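Local coordinates for uncharacterized ParM protein (Staphylococcus aureus, PDB 3JS6), which is an actin-like plasmid segregation protein that assembles into filaments and probably uses them, as nucleotide-driven polymers, to move plasmid copies apart, at residues S193-I198 and S211-K216; Q162-L167 and D199-M204; L9-G14 and I116-P121. One frame throughout, in Å; residues are numbered along the deposited sequence.

Interaction 1. Residues S193-I198 and S211-K216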
loop_
_atom_site.group_PDB
_atom_site.type_symbol
_atom_site.label_atom_id
_atom_site.label_comp_id
_atom_site.label_asym_id
_atom_site.label_seq_id
_atom_site.Cartn_x
_atom_site.Cartn_y
_atom_site.Cartn_z
ATOM N N SER A 193 9.802 -1.306 -6.596
ATOM C CA SER A 193 11.229 -1.418 -6.337
ATOM C C SER A 193 11.887 -2.573 -7.110
ATOM O O SER A 193 12.983 -2.424 -7.644
ATOM C CB SER A 193 11.458 -1.607 -4.845
ATOM O OG SER A 193 10.669 -2.678 -4.375
ATOM N N GLY A 194 11.209 -3.714 -7.181
ATOM C CA GLY A 194 11.778 -4.857 -7.868
ATOM C C GLY A 194 11.087 -5.287 -9.145
ATOM O O GLY A 194 11.634 -6.074 -9.918
ATOM N N THR A 195 9.886 -4.777 -9.385
ATOM C CA THR A 195 9.147 -5.138 -10.588
ATOM C C THR A 195 8.342 -3.946 -11.083
ATOM O O THR A 195 8.147 -2.978 -10.348
ATOM C CB THR A 195 8.160 -6.300 -10.311
ATOM O OG1 THR A 195 7.145 -5.863 -9.399
ATOM C CG2 THR A 195 8.889 -7.489 -9.703
ATOM N N THR A 196 7.894 -4.030 -12.331
ATOM C CA THR A 196 7.062 -2.999 -12.948
ATOM C C THR A 196 5.823 -3.758 -13.397
ATOM O O THR A 196 5.882 -4.605 -14.282
ATOM C CB THR A 196 7.761 -2.354 -14.146
ATOM O OG1 THR A 196 8.943 -1.690 -13.693
ATOM C CG2 THR A 196 6.840 -1.343 -14.827
ATOM N N ILE A 197 4.700 -3.462 -12.755
ATOM C CA ILE A 197 3.453 -4.165 -13.011
ATOM C C ILE A 197 2.411 -3.416 -13.838
ATOM O O ILE A 197 2.122 -2.256 -13.564
ATOM C CB ILE A 197 2.769 -4.518 -11.658
ATOM C CG1 ILE A 197 3.811 -4.983 -10.642
ATOM C CG2 ILE A 197 1.696 -5.568 -11.863
ATOM C CD1 ILE A 197 4.523 -6.229 -11.029
ATOM N N ILE A 198 1.833 -4.088 -14.828
ATOM C CA ILE A 198 0.776 -3.482 -15.632
ATOM C C ILE A 198 -0.476 -4.324 -15.455
ATOM O O ILE A 198 -0.445 -5.544 -15.659
ATOM C CB ILE A 198 1.119 -3.436 -17.129
ATOM C CG1 ILE A 198 2.215 -2.394 -17.404
ATOM C CG2 ILE A 198 -0.137 -3.074 -17.935
ATOM C CD1 ILE A 198 3.564 -2.662 -16.732
ATOM N N SER A 211 -2.495 -7.973 -19.075
ATOM C CA SER A 211 -1.768 -7.537 -17.885
ATOM C C SER A 211 -0.444 -8.289 -17.891
ATOM O O SER A 211 -0.358 -9.391 -18.440
ATOM C CB SER A 211 -2.576 -7.887 -16.634
ATOM O OG SER A 211 -3.864 -7.293 -16.734
ATOM N N PHE A 212 0.594 -7.696 -17.320
ATOM C CA PHE A 212 1.886 -8.369 -17.287
ATOM C C PHE A 212 2.817 -7.760 -16.262
ATOM O O PHE A 212 2.512 -6.718 -15.662
ATOM C CB PHE A 212 2.559 -8.343 -18.672
ATOM C CG PHE A 212 2.775 -6.965 -19.228
ATOM C CD1 PHE A 212 1.728 -6.283 -19.855
ATOM C CD2 PHE A 212 4.018 -6.345 -19.128
ATOM C CE1 PHE A 212 1.919 -4.999 -20.382
ATOM C CE2 PHE A 212 4.223 -5.065 -19.648
ATOM C CZ PHE A 212 3.167 -4.386 -20.280
ATOM N N VAL A 213 3.955 -8.422 -16.066
ATOM C CA VAL A 213 4.961 -7.955 -15.124
ATOM C C VAL A 213 6.365 -7.989 -15.731
ATOM O O VAL A 213 6.727 -8.946 -16.398
ATOM C CB VAL A 213 4.981 -8.814 -13.861
ATOM C CG1 VAL A 213 6.029 -8.274 -12.887
ATOM C CG2 VAL A 213 3.598 -8.819 -13.212
ATOM N N ILE A 214 7.130 -6.925 -15.507
ATOM C CA ILE A 214 8.503 -6.827 -15.980
ATOM C C ILE A 214 9.288 -7.036 -14.688
ATOM O O ILE A 214 9.009 -6.384 -13.677
ATOM C CB ILE A 214 8.813 -5.421 -16.568
ATOM C CG1 ILE A 214 7.861 -5.112 -17.719
ATOM C CG2 ILE A 214 10.256 -5.350 -17.050
ATOM C CD1 ILE A 214 7.742 -6.211 -18.736
ATOM N N ASN A 215 10.249 -7.954 -14.700
ATOM C CA ASN A 215 11.011 -8.239 -13.490
ATOM C C ASN A 215 12.195 -7.309 -13.283
ATOM O O ASN A 215 13.307 -7.755 -12.994
ATOM C CB ASN A 215 11.479 -9.698 -13.490
ATOM C CG ASN A 215 11.865 -10.181 -12.107
ATOM O OD1 ASN A 215 11.157 -9.925 -11.128
ATOM N ND2 ASN A 215 12.987 -10.901 -12.017
ATOM N N LYS A 216 11.940 -6.013 -13.428
ATOM C CA LYS A 216 12.951 -4.977 -13.245
ATOM C C LYS A 216 12.240 -3.827 -12.539
ATOM O O LYS A 216 11.121 -3.478 -12.906
ATOM C CB LYS A 216 13.486 -4.511 -14.605
ATOM C CG LYS A 216 14.164 -5.621 -15.417
ATOM C CD LYS A 216 14.007 -5.417 -16.929
ATOM C CE LYS A 216 14.677 -4.135 -17.404
ATOM N NZ LYS A 216 14.609 -3.999 -18.888
#
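Thr196 and Ile214 face each other as a hydrogen-bonded antiparallel pair, joined by Thr196 N to Ile214 O and Ile214 N to Thr196 O, both 2.9 Å. Ile198 and Phe212 form a second such pair, with Ile198 N to Phe212 O at 2.8 Å and nearly straight (170° at the hydrogen). Between them sits the non-hydrogen-bonded pair of Ile197 and Val213. One side chain joins the backbone ladder. With chi1 at -63°, the hydroxyl of Thr196 lies beside its own backbone N, where OG1 donates to Lys216 O (2.9 Å); the inverse gamma turn centred on Asn215 carries the chain to that carbonyl.

Packing is led by Ile198 and Phe212. Ile198 lays CB over one face of the Phe212 ring, 3.9 Å from the centroid and offset toward the rim, while its CG1 lies 3.6 Å from Phe212 CZ. Ile214 CD1 meets the ring edge in plane. These side chains lie on the sheet face covered by helix 263-284, whose Glu276 also forms a salt bridge with Lys216 NZ.

The pairing is that of a beta hairpin at the margin of a five-stranded sheet. The run from Asp190 through Thr195 leading into it resembles the second phosphate loop of actin-like ATPases.

Interaction 2. Residues Q162-L167 and D199-M204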
loop_
_atom_site.group_PDB
_atom_site.type_symbol
_atom_site.label_atom_id
_atom_site.label_comp_id
_atom_site.label_asym_id
_atom_site.label_seq_id
_atom_site.Cartn_x
_atom_site.Cartn_y
_atom_site.Cartn_z
ATOM N N GLN A 162 -5.705 -5.143 -5.476
ATOM C CA GLN A 162 -4.932 -3.923 -5.221
ATOM C C GLN A 162 -4.943 -2.829 -6.278
ATOM O O GLN A 162 -5.086 -1.644 -5.944
ATOM C CB GLN A 162 -3.486 -4.277 -4.886
ATOM C CG GLN A 162 -3.373 -5.463 -3.984
ATOM C CD GLN A 162 -2.005 -5.578 -3.362
ATOM O OE1 GLN A 162 -0.978 -5.429 -4.040
ATOM N NE2 GLN A 162 -1.979 -5.851 -2.063
ATOM N N PRO A 163 -4.770 -3.197 -7.564
ATOM C CA PRO A 163 -4.778 -2.163 -8.605
ATOM C C PRO A 163 -6.103 -1.414 -8.638
ATOM O O PRO A 163 -6.161 -0.294 -9.137
ATOM C CB PRO A 163 -4.538 -2.951 -9.904
ATOM C CG PRO A 163 -3.785 -4.167 -9.441
ATOM C CD PRO A 163 -4.498 -4.527 -8.140
HETATM N N MSE A 164 -7.166 -2.035 -8.119
HETATM C CA MSE A 164 -8.485 -1.385 -8.126
HETATM C C MSE A 164 -8.536 -0.166 -7.206
HETATM O O MSE A 164 -9.263 0.795 -7.472
HETATM C CB MSE A 164 -9.587 -2.362 -7.707
HETATM C CG MSE A 164 -10.670 -2.584 -8.757
HETATM SE SE MSE A 164 -11.415 -0.971 -9.602
HETATM C CE MSE A 164 -12.556 -1.887 -10.887
ATOM N N GLY A 165 -7.779 -0.213 -6.114
ATOM C CA GLY A 165 -7.768 0.909 -5.200
ATOM C C GLY A 165 -7.230 2.118 -5.929
ATOM O O GLY A 165 -7.751 3.219 -5.818
ATOM N N THR A 166 -6.170 1.893 -6.690
ATOM C CA THR A 166 -5.533 2.942 -7.467
ATOM C C THR A 166 -6.504 3.503 -8.509
ATOM O O THR A 166 -6.674 4.703 -8.612
ATOM C CB THR A 166 -4.255 2.381 -8.136
ATOM O OG1 THR A 166 -3.325 2.006 -7.108
ATOM C CG2 THR A 166 -3.600 3.417 -9.033
ATOM N N LEU A 167 -7.136 2.633 -9.290
ATOM C CA LEU A 167 -8.102 3.102 -10.286
ATOM C C LEU A 167 -9.220 3.947 -9.654
ATOM O O LEU A 167 -9.627 4.983 -10.197
ATOM C CB LEU A 167 -8.718 1.904 -11.016
ATOM C CG LEU A 167 -7.833 1.339 -12.117
ATOM C CD1 LEU A 167 -8.399 0.033 -12.639
ATOM C CD2 LEU A 167 -7.719 2.354 -13.225
ATOM N N ASP A 199 -1.569 -3.674 -15.048
ATOM C CA ASP A 199 -2.854 -4.322 -14.853
ATOM C C ASP A 199 -3.840 -3.558 -15.704
ATOM O O ASP A 199 -4.007 -2.343 -15.546
ATOM C CB ASP A 199 -3.282 -4.264 -13.377
ATOM C CG ASP A 199 -2.571 -5.301 -12.538
ATOM O OD1 ASP A 199 -2.887 -6.493 -12.671
ATOM O OD2 ASP A 199 -1.673 -4.929 -11.764
ATOM N N THR A 200 -4.500 -4.277 -16.596
ATOM C CA THR A 200 -5.453 -3.668 -17.513
ATOM C C THR A 200 -6.894 -4.020 -17.183
ATOM O O THR A 200 -7.215 -5.157 -16.848
ATOM C CB THR A 200 -5.091 -4.067 -18.945
ATOM O OG1 THR A 200 -3.824 -3.470 -19.271
ATOM C CG2 THR A 200 -6.129 -3.601 -19.934
ATOM N N TYR A 201 -7.749 -3.014 -17.260
ATOM C CA TYR A 201 -9.160 -3.149 -16.948
ATOM C C TYR A 201 -10.009 -2.693 -18.118
ATOM O O TYR A 201 -9.703 -1.698 -18.766
ATOM C CB TYR A 201 -9.496 -2.291 -15.710
ATOM C CG TYR A 201 -9.043 -2.887 -14.396
ATOM C CD1 TYR A 201 -7.692 -2.966 -14.054
ATOM C CD2 TYR A 201 -9.975 -3.433 -13.518
ATOM C CE1 TYR A 201 -7.285 -3.586 -12.859
ATOM C CE2 TYR A 201 -9.588 -4.047 -12.339
ATOM C CZ TYR A 201 -8.244 -4.129 -12.013
ATOM O OH TYR A 201 -7.886 -4.784 -10.851
ATOM N N GLN A 202 -11.083 -3.420 -18.381
ATOM C CA GLN A 202 -12.004 -3.068 -19.451
ATOM C C GLN A 202 -13.406 -3.205 -18.861
ATOM O O GLN A 202 -13.773 -4.262 -18.316
ATOM C CB GLN A 202 -11.837 -4.011 -20.643
ATOM C CG GLN A 202 -12.893 -3.820 -21.740
ATOM C CD GLN A 202 -12.545 -2.718 -22.724
ATOM O OE1 GLN A 202 -11.575 -2.825 -23.465
ATOM N NE2 GLN A 202 -13.344 -1.653 -22.734
ATOM N N ASN A 203 -14.182 -2.136 -18.949
ATOM C CA ASN A 203 -15.539 -2.140 -18.399
ATOM C C ASN A 203 -15.494 -2.653 -16.972
ATOM O O ASN A 203 -16.225 -3.582 -16.602
ATOM C CB ASN A 203 -16.479 -3.018 -19.239
ATOM C CG ASN A 203 -16.458 -2.646 -20.718
ATOM O OD1 ASN A 203 -16.176 -1.505 -21.077
ATOM N ND2 ASN A 203 -16.763 -3.611 -21.578
HETATM N N MSE A 204 -14.582 -2.071 -16.198
HETATM C CA MSE A 204 -14.412 -2.380 -14.787
HETATM C C MSE A 204 -13.940 -3.757 -14.422
HETATM O O MSE A 204 -13.944 -4.103 -13.243
HETATM C CB MSE A 204 -15.711 -2.109 -14.033
HETATM C CG MSE A 204 -16.128 -0.655 -14.073
HETATM SE SE MSE A 204 -17.651 -0.299 -12.952
HETATM C CE MSE A 204 -19.007 -1.209 -14.082
#
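The helix bearing Pro163, Met164 and Leu167 passes over the strand bearing Asp199 and Tyr201 at 66°, with the two short axes 9.7 Å apart, so the two backbones stay apart and side chains do most of the bridging. Tyr201 is the centre of the contact. With CG opposite the carbonyl carbon and beside the backbone N (chi1 -76°), the ring extends toward the helix, and Leu167 sets CD1 over one face, 3.6 Å from the ring centroid and 21° off the normal. Met164, a selenomethionine, bends at chi2 and comes across the ring obliquely. Its SE makes a Met-aromatic contact 5.2 Å from the centroid, and CE sits 3.9 Å from Tyr201 CE2 and 3.5 Å from Met204 O. Pro163 comes in obliquely near the phenol end, CB lying 3.9 Å from Tyr201 OH. The same pyrrolidine also meets Asp199, whose OD2 is 3.2 Å from Pro163 CG; the other oxygen, OD1, forms a salt bridge with Arg206.

Phe181 touches Met164, Leu167 and Met204 and extends the apolar patch. With no hydrogen bond across, cohesion rests mainly on apolar and CH-pi contact at the Tyr201 ring, while the charge of Asp199 is probably balanced largely by Arg206.

Interaction 3. Residues L9-G14 and I116-P121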
loop_
_atom_site.group_PDB
_atom_site.type_symbol
_atom_site.label_atom_id
_atom_site.label_comp_id
_atom_site.label_asym_id
_atom_site.label_seq_id
_atom_site.Cartn_x
_atom_site.Cartn_y
_atom_site.Cartn_z
ATOM N N LEU A 9 -6.757 0.337 4.700
ATOM C CA LEU A 9 -5.436 -0.246 4.952
ATOM C C LEU A 9 -4.865 -0.863 3.703
ATOM O O LEU A 9 -5.597 -1.431 2.902
ATOM C CB LEU A 9 -5.541 -1.329 6.020
ATOM C CG LEU A 9 -5.699 -0.830 7.458
ATOM C CD1 LEU A 9 -6.124 -1.990 8.393
ATOM C CD2 LEU A 9 -4.347 -0.223 7.914
ATOM N N ASP A 10 -3.550 -0.765 3.553
ATOM C CA ASP A 10 -2.875 -1.314 2.375
ATOM C C ASP A 10 -1.621 -2.007 2.881
ATOM O O ASP A 10 -0.644 -1.330 3.227
ATOM C CB ASP A 10 -2.494 -0.154 1.460
ATOM C CG ASP A 10 -1.779 -0.609 0.176
ATOM O OD1 ASP A 10 -1.589 -1.827 -0.037
ATOM O OD2 ASP A 10 -1.428 0.276 -0.632
ATOM N N PHE A 11 -1.655 -3.333 2.955
ATOM C CA PHE A 11 -0.509 -4.096 3.440
ATOM C C PHE A 11 0.360 -4.484 2.250
ATOM O O PHE A 11 0.306 -5.604 1.763
ATOM C CB PHE A 11 -0.981 -5.342 4.186
ATOM C CG PHE A 11 -1.809 -5.030 5.402
ATOM C CD1 PHE A 11 -3.203 -4.989 5.328
ATOM C CD2 PHE A 11 -1.190 -4.735 6.613
ATOM C CE1 PHE A 11 -3.973 -4.653 6.454
ATOM C CE2 PHE A 11 -1.954 -4.394 7.750
ATOM C CZ PHE A 11 -3.347 -4.355 7.662
ATOM N N GLY A 12 1.163 -3.539 1.790
ATOM C CA GLY A 12 1.981 -3.786 0.624
ATOM C C GLY A 12 3.381 -4.316 0.811
ATOM O O GLY A 12 3.797 -4.747 1.899
ATOM N N ASN A 13 4.087 -4.296 -0.316
ATOM C CA ASN A 13 5.470 -4.718 -0.437
ATOM C C ASN A 13 6.211 -4.662 0.893
ATOM O O ASN A 13 6.165 -5.602 1.690
ATOM C CB ASN A 13 6.167 -3.811 -1.461
ATOM C CG ASN A 13 5.513 -2.425 -1.560
ATOM O OD1 ASN A 13 5.209 -1.787 -0.540
ATOM N ND2 ASN A 13 5.299 -1.956 -2.792
ATOM N N GLY A 14 6.894 -3.547 1.117
ATOM C CA GLY A 14 7.642 -3.365 2.341
ATOM C C GLY A 14 7.063 -2.310 3.265
ATOM O O GLY A 14 7.660 -2.016 4.296
ATOM N N ILE A 116 -13.751 -1.955 7.522
ATOM C CA ILE A 116 -12.384 -1.988 7.003
ATOM C C ILE A 116 -12.367 -2.245 5.496
ATOM O O ILE A 116 -12.956 -3.221 5.009
ATOM C CB ILE A 116 -11.548 -3.109 7.693
ATOM C CG1 ILE A 116 -11.459 -2.849 9.196
ATOM C CG2 ILE A 116 -10.161 -3.203 7.053
ATOM C CD1 ILE A 116 -10.706 -3.969 9.960
ATOM N N ALA A 117 -11.721 -1.347 4.763
ATOM C CA ALA A 117 -11.568 -1.476 3.323
ATOM C C ALA A 117 -10.083 -1.748 3.055
ATOM O O ALA A 117 -9.226 -1.002 3.501
ATOM C CB ALA A 117 -11.982 -0.192 2.635
ATOM N N THR A 118 -9.783 -2.830 2.350
ATOM C CA THR A 118 -8.403 -3.125 2.045
ATOM C C THR A 118 -8.321 -3.838 0.695
ATOM O O THR A 118 -9.333 -4.003 -0.000
ATOM C CB THR A 118 -7.774 -3.989 3.134
ATOM O OG1 THR A 118 -6.360 -4.082 2.894
ATOM C CG2 THR A 118 -8.417 -5.403 3.151
ATOM N N GLY A 119 -7.117 -4.240 0.328
ATOM C CA GLY A 119 -6.921 -4.936 -0.926
ATOM C C GLY A 119 -5.946 -6.095 -0.782
ATOM O O GLY A 119 -5.321 -6.277 0.271
HETATM N N MSE A 120 -5.824 -6.894 -1.838
HETATM C CA MSE A 120 -4.894 -8.017 -1.843
HETATM C C MSE A 120 -4.491 -8.284 -3.281
HETATM O O MSE A 120 -5.137 -7.775 -4.212
HETATM C CB MSE A 120 -5.521 -9.265 -1.190
HETATM C CG MSE A 120 -6.905 -9.646 -1.648
HETATM SE SE MSE A 120 -7.580 -11.247 -0.722
HETATM C CE MSE A 120 -8.404 -10.510 0.826
ATOM N N PRO A 121 -3.391 -9.042 -3.494
ATOM C CA PRO A 121 -2.926 -9.349 -4.855
ATOM C C PRO A 121 -4.078 -9.860 -5.708
ATOM O O PRO A 121 -4.899 -10.638 -5.242
ATOM C CB PRO A 121 -1.863 -10.420 -4.624
ATOM C CG PRO A 121 -1.275 -9.998 -3.296
ATOM C CD PRO A 121 -2.516 -9.675 -2.487
HETATM O O HOH W 1 -1.991 -6.391 0.375
HETATM O O HOH W 2 -3.708 -4.904 1.759
#
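Thr118 OG1 gives its proton to Leu9 O across 2.8 Å, the shorter of the two direct bonds between 9-14 and 116-121, which lie on neighbouring parallel strands. The donor stands well above the carbonyl plane, 52° out of it. Chi1 of -171° explains the reach, because it swings the hydroxyl opposite the backbone N and beside the carbonyl carbon. Next to it, Leu9 N donates to Ala117 O at 3.1 Å in an ordinary ladder bond, straight to 163° at the hydrogen. Toward the C-terminal ends of the strands the ladder stops here: Gly119 N lies 4.1 Å from Leu9 O, and the threonine hydroxyl takes that carbonyl instead.

Beyond this point the strands diverge and two waters span the opening. Water 2 accepts from Phe11 N (2.8 Å) and donates to Thr118 OG1 (3.0 Å) and to Gly119 O (2.6 Å). Water 1 donates to Phe11 O and, more weakly, to Gly119 O; Phe11 O is also held by Arg86.

Packing is modest. Phe11 offers its ring edge to Thr118, CD1 being 4.1 Å from OG1, and it stands edge-to-face with Phe92. Leu9 and Ile116 brush through CD1 and CG2 and are both covered by Ile100 of helix 90-104.

Asp10 points away from the partner strand, at the start of a DFGNG turn that resembles the first phosphate loop of actin-like proteins. Chemically, the sheet here hands over from direct backbone bonding to a hydroxyl and waters, which satisfy buried amide and carbonyl groups where the strands part ahead of that turn.

How the interactions relate
From the N terminus, interaction 3 comes first, closing a loop of 101 residues by laying strand 111-120 beside strand 4-11 in the larger sheet. The chain then reaches helix 162-169, and Gln162 N probably hydrogen-bonds to Met120 O, linking interaction 3 to interaction 2. Interaction 2 closes a loop of 31 residues between that helix and strand 196-202. Before it closes, interaction 1 opens at 193, and it ends only after 211-216 has folded back; the two cross and share the strand. Ser211 OG, probably hydrogen-bonded to Thr200 N, is where they meet. Together the contacts lead from the large N-terminal sheet, through one helix, to the edge hairpin of the five-stranded sheet.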